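Local coordinates for protein beta-hydroxyacid dehydrogenase, 3-hydroxyisobutyrate dehydrogenase (Saccharomonospora xinjiangensis XJ-54, PDB 6GRL) that probably reduces imines with NADPH as cofactor, with S selectivity, and takes part in reductive amination, at residues T69-V74 and V97-A102; G242-D247 and G291-S296; D283-D288 and L298-T303. All coordinates share one frame; numbering follows the deposited sequence. Where two conformers were deposited one is given.

Contact 1: residues T69-V74 and V97-A102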
# COMPACT_ATOMS: atom_id res chain seq x y z
N THR A 69 -20.16 -19.50 12.39
CA THR A 69 -19.49 -18.59 13.32
C THR A 69 -18.02 -18.51 12.96
O THR A 69 -17.47 -19.41 12.32
CB THR A 69 -19.63 -19.07 14.77
OG1 THR A 69 -18.97 -20.33 14.93
CG2 THR A 69 -21.10 -19.22 15.15
N PRO A 70 -17.35 -17.42 13.35
CA PRO A 70 -15.89 -17.37 13.18
C PRO A 70 -15.17 -18.50 13.89
O PRO A 70 -14.13 -18.97 13.40
CB PRO A 70 -15.51 -16.00 13.76
CG PRO A 70 -16.75 -15.18 13.61
CD PRO A 70 -17.89 -16.13 13.83
N ASP A 71 -15.69 -18.96 15.03
CA ASP A 71 -15.10 -20.11 15.72
C ASP A 71 -15.12 -21.34 14.83
O ASP A 71 -14.09 -22.01 14.65
CB ASP A 71 -15.85 -20.38 17.02
CG ASP A 71 -15.26 -19.64 18.20
OD1 ASP A 71 -14.02 -19.47 18.23
OD2 ASP A 71 -16.02 -19.23 19.10
N GLU A 72 -16.28 -21.66 14.26
CA GLU A 72 -16.37 -22.80 13.34
C GLU A 72 -15.45 -22.62 12.14
O GLU A 72 -14.88 -23.60 11.65
CB GLU A 72 -17.82 -22.98 12.89
CG GLU A 72 -18.03 -24.09 11.87
CD GLU A 72 -19.47 -24.18 11.39
OE1 GLU A 72 -20.33 -23.46 11.95
OE2 GLU A 72 -19.74 -24.96 10.46
N ALA A 73 -15.28 -21.39 11.68
CA ALA A 73 -14.45 -21.15 10.50
C ALA A 73 -12.98 -21.40 10.81
O ALA A 73 -12.28 -22.07 10.04
CB ALA A 73 -14.67 -19.73 9.98
N VAL A 74 -12.49 -20.88 11.93
CA VAL A 74 -11.07 -21.03 12.24
C VAL A 74 -10.74 -22.47 12.63
O VAL A 74 -9.61 -22.92 12.45
CB VAL A 74 -10.63 -20.04 13.34
CG1 VAL A 74 -10.89 -18.60 12.90
CG2 VAL A 74 -11.32 -20.34 14.66
N VAL A 97 -13.89 -14.99 18.75
CA VAL A 97 -13.31 -16.32 18.66
C VAL A 97 -13.09 -16.86 20.07
O VAL A 97 -12.43 -16.22 20.90
CB VAL A 97 -12.00 -16.30 17.87
CG1 VAL A 97 -11.34 -17.67 17.87
CG2 VAL A 97 -12.25 -15.82 16.45
N THR A 98 -13.66 -18.03 20.35
CA THR A 98 -13.47 -18.70 21.63
C THR A 98 -12.64 -19.98 21.50
O THR A 98 -12.32 -20.59 22.52
CB THR A 98 -14.82 -19.03 22.27
OG1 THR A 98 -15.47 -20.06 21.52
CG2 THR A 98 -15.70 -17.79 22.29
N SER A 99 -12.29 -20.38 20.29
CA SER A 99 -11.50 -21.57 20.06
C SER A 99 -10.01 -21.24 20.06
O SER A 99 -9.60 -20.09 19.83
CB SER A 99 -11.89 -22.24 18.74
OG SER A 99 -13.30 -22.42 18.67
N SER A 100 -9.20 -22.26 20.31
CA SER A 100 -7.75 -22.08 20.34
C SER A 100 -7.21 -21.76 18.95
O SER A 100 -7.62 -22.37 17.96
CB SER A 100 -7.07 -23.33 20.89
OG SER A 100 -5.67 -23.26 20.73
N LEU A 101 -6.30 -20.79 18.89
CA LEU A 101 -5.59 -20.47 17.66
C LEU A 101 -4.14 -20.94 17.70
O LEU A 101 -3.35 -20.57 16.82
CB LEU A 101 -5.65 -18.96 17.39
CG LEU A 101 -7.05 -18.36 17.28
CD1 LEU A 101 -6.98 -16.85 17.16
CD2 LEU A 101 -7.80 -18.96 16.09
N ALA A 102 -3.77 -21.74 18.70
CA ALA A 102 -2.39 -22.18 18.84
C ALA A 102 -1.98 -23.02 17.64
O ALA A 102 -2.71 -23.92 17.21
CB ALA A 102 -2.22 -22.98 20.13
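The carboxylate of Asp-71 lies over the bend of backbone at Thr-98 and Ser-99 and meets it with both oxygens. OD1 accepts from two successive amides: Thr-98 N, at 2.6 Å, lies on its syn side, whereas Ser-99 N, 2.8 Å from OD1, comes in from above the carboxylate plane, 44° out of it. The hydroxyl of Thr-98 donates to the other oxygen, OG1 to OD2 at 2.6 Å, also from above the plane. Thr-98 OG1 stands between its own backbone N and carbonyl carbon (chi1 70°), and this places it on the same carboxylate as its amide. With three donors around it, the group has little freedom to rotate, and its charge is probably partly offset by them. The hydroxyl of Ser-99 has its hydrogen bond with Glu-75. Here a short helix, 70-74, of the Rossmann-type dinucleotide-binding domain is tied to the loop that leads from helix 87-95 into strand 105-108, and Thr-69 N-caps that helix through OG1 and Glu-72 N. The rest of the contact is apolar. Val-74 CG2 meets Val-97 CG1 tip to tip at 4.2 Å and lies 4.0 Å from Leu-101 CD2. Pro-70 CB packs against Val-97 CG2, and its ring also touches Trp-49 of strand 46-49.

Contact 2: residues G242-D247 and G291-S296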
# COMPACT_ATOMS: atom_id res chain seq x y z
N GLY A 242 24.30 10.02 0.80
CA GLY A 242 24.75 11.34 1.20
C GLY A 242 25.56 12.08 0.16
O GLY A 242 26.02 13.19 0.44
N GLU A 243 25.75 11.50 -1.02
CA GLU A 243 26.48 12.15 -2.11
C GLU A 243 25.47 12.90 -2.97
O GLU A 243 24.73 12.30 -3.76
CB GLU A 243 27.26 11.12 -2.93
CG GLU A 243 28.27 10.33 -2.12
CD GLU A 243 29.49 11.14 -1.75
OE1 GLU A 243 29.87 11.14 -0.56
OE2 GLU A 243 30.08 11.77 -2.66
N TYR A 244 25.42 14.22 -2.81
CA TYR A 244 24.44 15.06 -3.48
C TYR A 244 25.10 15.84 -4.61
O TYR A 244 26.18 16.42 -4.42
CB TYR A 244 23.78 16.02 -2.48
CG TYR A 244 22.97 15.33 -1.41
CD1 TYR A 244 21.84 14.60 -1.74
CD2 TYR A 244 23.33 15.41 -0.07
CE1 TYR A 244 21.09 13.96 -0.77
CE2 TYR A 244 22.59 14.78 0.91
CZ TYR A 244 21.47 14.06 0.55
OH TYR A 244 20.72 13.43 1.53
N GLY A 245 24.45 15.85 -5.77
CA GLY A 245 24.94 16.58 -6.91
C GLY A 245 23.82 17.30 -7.63
O GLY A 245 22.64 17.13 -7.32
N PRO A 246 24.17 18.12 -8.62
CA PRO A 246 23.15 18.87 -9.36
C PRO A 246 22.29 17.97 -10.24
O PRO A 246 22.58 17.78 -11.42
CB PRO A 246 23.97 19.85 -10.21
CG PRO A 246 25.30 19.19 -10.37
CD PRO A 246 25.54 18.42 -9.11
N ASP A 247 21.22 17.42 -9.66
CA ASP A 247 20.35 16.51 -10.40
C ASP A 247 19.61 17.25 -11.52
O ASP A 247 19.79 16.95 -12.70
CB ASP A 247 19.37 15.82 -9.45
CG ASP A 247 18.89 16.74 -8.34
OD1 ASP A 247 18.69 17.94 -8.60
OD2 ASP A 247 18.71 16.24 -7.20
N GLY A 291 24.95 25.38 -2.40
CA GLY A 291 24.29 25.83 -3.61
C GLY A 291 24.62 25.02 -4.84
O GLY A 291 23.85 25.03 -5.80
N GLY A 292 25.75 24.31 -4.83
CA GLY A 292 26.13 23.48 -5.95
C GLY A 292 25.49 22.11 -5.97
O GLY A 292 25.65 21.38 -6.96
N GLN A 293 24.77 21.74 -4.92
CA GLN A 293 24.11 20.44 -4.85
C GLN A 293 22.77 20.52 -5.59
O GLN A 293 22.49 21.48 -6.32
CB GLN A 293 23.95 20.01 -3.40
CG GLN A 293 25.28 19.65 -2.73
CD GLN A 293 25.13 19.31 -1.26
OE1 GLN A 293 24.06 19.48 -0.68
NE2 GLN A 293 26.21 18.83 -0.65
N GLY A 294 21.92 19.51 -5.41
CA GLY A 294 20.68 19.44 -6.16
C GLY A 294 19.44 19.32 -5.30
O GLY A 294 19.47 19.59 -4.10
N PHE A 295 18.33 18.90 -5.93
CA PHE A 295 17.05 18.85 -5.23
C PHE A 295 17.05 17.81 -4.12
O PHE A 295 16.47 18.03 -3.06
CB PHE A 295 15.92 18.58 -6.22
CG PHE A 295 14.55 18.63 -5.60
CD1 PHE A 295 13.86 19.83 -5.54
CD2 PHE A 295 13.97 17.50 -5.08
CE1 PHE A 295 12.61 19.89 -4.97
CE2 PHE A 295 12.71 17.55 -4.51
CZ PHE A 295 12.03 18.75 -4.45
N SER A 296 17.69 16.66 -4.36
CA SER A 296 17.66 15.58 -3.37
C SER A 296 18.31 16.00 -2.06
O SER A 296 17.97 15.46 -1.00
CB SER A 296 18.35 14.34 -3.93
OG SER A 296 19.72 14.59 -4.21
O HOH W 1 21.46 16.73 -4.65
O HOH W 2 19.90 13.60 -6.74
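Asp-247 points its carboxylate at the turn of backbone through Phe-295 and Ser-296. Phe-295 N donates to OD1 at 2.9 Å, nearly straight at 171°, and Ser-296 N reaches OD2 at 3.0 Å; both bonds use syn lone pairs, so the two N-H groups enter from the inner side of the carboxylate. With chi1 at 37°, CG of Asp-247 stands between its own N and carbonyl carbon. Gly-294 comes so close that a CB there would clash with Gly-245 O and Asp-247 OD1, and its CA makes a CH...O contact with Gly-245 O, 3.2 Å away. Pro-246, the centre of an inverse gamma turn, sets its CD 3.7 Å from Gly-292 O.

Farther along, Tyr-244 and Gln-293 lie across one another, ring and amide planes 51° apart, with Tyr-244 CB 3.8 Å from Gln-293 CD. Ser-296 OG sits at the edge of the tyrosine ring, 3.3 Å from Tyr-244 CD1. The polar ends are bound by neighbours, Tyr-244 OH by Glu-300 and Gln-293 OE1 by Arg-285.

Two waters complete the join between loops 242-247 and 291-296 of the C-terminal helical domain, one linking Ser-296 OG to Gly-245 O and the other linking it to Asp-247 OD2. An alanine in place of Asp-247 would probably leave the amides of Phe-295 and Ser-296 without their acceptor and the second water without one of its mates. Consecutive amides held by one carboxylate, with water filling in beside them, imply a junction fixed by polar matching more than by apolar packing.

Contact 3: residues D283-D288 and L298-T303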
# COMPACT_ATOMS: atom_id res chain seq x y z
N ASP A 283 16.49 28.08 -0.85
CA ASP A 283 17.22 29.26 -0.38
C ASP A 283 18.00 28.95 0.89
O ASP A 283 19.12 29.45 1.07
CB ASP A 283 16.25 30.42 -0.14
CG ASP A 283 15.70 30.99 -1.44
OD1 ASP A 283 16.26 30.69 -2.51
OD2 ASP A 283 14.71 31.75 -1.37
N GLN A 284 17.44 28.12 1.77
CA GLN A 284 18.15 27.77 3.00
C GLN A 284 19.36 26.89 2.70
O GLN A 284 20.44 27.11 3.26
CB GLN A 284 17.20 27.07 3.97
CG GLN A 284 17.83 26.73 5.31
CD GLN A 284 18.30 27.96 6.06
OE1 GLN A 284 17.60 28.97 6.11
NE2 GLN A 284 19.49 27.88 6.64
N ARG A 285 19.20 25.90 1.82
CA ARG A 285 20.32 25.03 1.47
C ARG A 285 21.42 25.81 0.76
O ARG A 285 22.61 25.52 0.95
CB ARG A 285 19.83 23.87 0.60
CG ARG A 285 20.86 22.78 0.38
CD ARG A 285 21.06 21.93 1.62
NE ARG A 285 21.97 20.82 1.36
CZ ARG A 285 22.49 20.04 2.31
NH1 ARG A 285 22.19 20.25 3.58
NH2 ARG A 285 23.31 19.05 1.98
N ILE A 286 21.06 26.79 -0.06
CA ILE A 286 22.06 27.64 -0.69
C ILE A 286 22.76 28.50 0.35
O ILE A 286 23.98 28.67 0.32
CB ILE A 286 21.41 28.50 -1.80
CG1 ILE A 286 21.00 27.62 -2.98
CG2 ILE A 286 22.37 29.60 -2.25
CD1 ILE A 286 20.00 28.29 -3.90
N ALA A 287 21.99 29.07 1.29
CA ALA A 287 22.59 29.88 2.34
C ALA A 287 23.50 29.06 3.25
O ALA A 287 24.43 29.60 3.85
CB ALA A 287 21.50 30.57 3.16
N ASP A 288 23.24 27.75 3.35
CA ASP A 288 24.08 26.87 4.16
C ASP A 288 25.37 26.46 3.46
O ASP A 288 26.15 25.69 4.03
CB ASP A 288 23.29 25.61 4.54
CG ASP A 288 22.14 25.91 5.50
OD1 ASP A 288 22.20 26.94 6.19
OD2 ASP A 288 21.19 25.10 5.55
N LEU A 298 17.79 18.63 -0.44
CA LEU A 298 16.81 19.27 0.43
C LEU A 298 16.26 18.31 1.47
O LEU A 298 15.70 18.76 2.48
CB LEU A 298 15.67 19.86 -0.40
CG LEU A 298 16.09 20.87 -1.47
CD1 LEU A 298 14.88 21.35 -2.26
CD2 LEU A 298 16.83 22.05 -0.84
N PHE A 299 16.41 17.00 1.25
CA PHE A 299 15.99 16.02 2.25
C PHE A 299 16.73 16.21 3.56
O PHE A 299 16.20 15.87 4.63
CB PHE A 299 16.19 14.61 1.71
CG PHE A 299 15.56 13.54 2.54
CD1 PHE A 299 14.18 13.41 2.59
CD2 PHE A 299 16.34 12.66 3.27
CE1 PHE A 299 13.59 12.42 3.36
CE2 PHE A 299 15.75 11.67 4.04
CZ PHE A 299 14.38 11.55 4.08
N GLU A 300 17.96 16.74 3.51
CA GLU A 300 18.71 16.98 4.74
C GLU A 300 18.05 18.04 5.61
O GLU A 300 18.24 18.04 6.83
CB GLU A 300 20.14 17.40 4.40
CG GLU A 300 20.94 16.34 3.66
CD GLU A 300 21.22 15.12 4.51
OE1 GLU A 300 21.46 15.28 5.73
OE2 GLU A 300 21.20 13.99 3.97
N LEU A 301 17.27 18.94 5.01
CA LEU A 301 16.56 19.96 5.77
C LEU A 301 15.25 19.44 6.36
O LEU A 301 14.78 19.99 7.36
CB LEU A 301 16.27 21.17 4.89
CG LEU A 301 17.48 22.01 4.47
CD1 LEU A 301 17.05 23.08 3.48
CD2 LEU A 301 18.14 22.63 5.69
N LEU A 302 14.66 18.40 5.76
CA LEU A 302 13.41 17.84 6.24
C LEU A 302 13.63 16.79 7.33
O LEU A 302 12.89 16.77 8.32
CB LEU A 302 12.63 17.23 5.08
CG LEU A 302 12.27 18.19 3.95
CD1 LEU A 302 11.69 17.43 2.77
CD2 LEU A 302 11.30 19.26 4.44
N THR A 303 14.61 15.92 7.16
CA THR A 303 14.95 14.93 8.17
C THR A 303 16.45 14.91 8.43
O THR A 303 17.24 14.55 7.56
CB THR A 303 14.50 13.51 7.77
OG1 THR A 303 15.34 13.01 6.73
CG2 THR A 303 13.05 13.51 7.30
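Leu-301 lays its two methyl branches against the last turn of helix 273-287, and with Leu-298 and the chain of Arg-285 it forms the closer-packed part of this contact. CD1 of Leu-301 rests 4.0 Å from Gln-284 CB and 3.9 Å from the backbone N of Arg-285, while Leu-298 CD2 meets Arg-285 CB at 3.8 Å. Leu-298 starts out facing away from the helix, yet its chain, with CG anti to the carbonyl carbon (chi1 -58°), carries CD2 back to it. The chain of Arg-285 bends at chi2 (74°) and runs across Glu-300 at a slant, NH1 lying 3.6 Å from Glu-300 CB.

The looser side is the exposed margin. There Asp-288 OD2 touches Leu-301 CD2, and the same carboxylate takes weak hydrogen bonds from Gln-284 NE2. The opposite charges of Arg-285 and Glu-300 do not meet either: NH1 and Glu-300 OE1 are 5.5 Å apart, and the groups turn instead to Gln-293 and Tyr-244 respectively.

The arrangement is a short C-terminal helical turn, the loosely formed helix 299-302, folded back on the end of helix 273-287 within the all-helical reductive aminase-like domain.

Contact 1 comes first along the chain and belongs to the N-terminal nucleotide-binding domain; contacts 2 and 3 follow in the C-terminal helical domain, on the opposite side of the chain's centre. Between centres, contact 1 is about 56 Å from contact 2 and about 54 Å from contact 3, with the long helix 181-209 running between the domains. Contacts 2 and 3, about 10 Å apart between centres, have alternating segments and touch: Tyr-244 OH lies 2.6 Å from Glu-300 OE2 and Gln-293 OE1 lies 2.8 Å from Arg-285 NH2, both probable hydrogen bonds. These polar ends tie loops 242-247 and 291-296, helix 273-287 and helix 299-302 into one corner of the helical domain, while contact 1 belongs to the separate Rossmann-type domain.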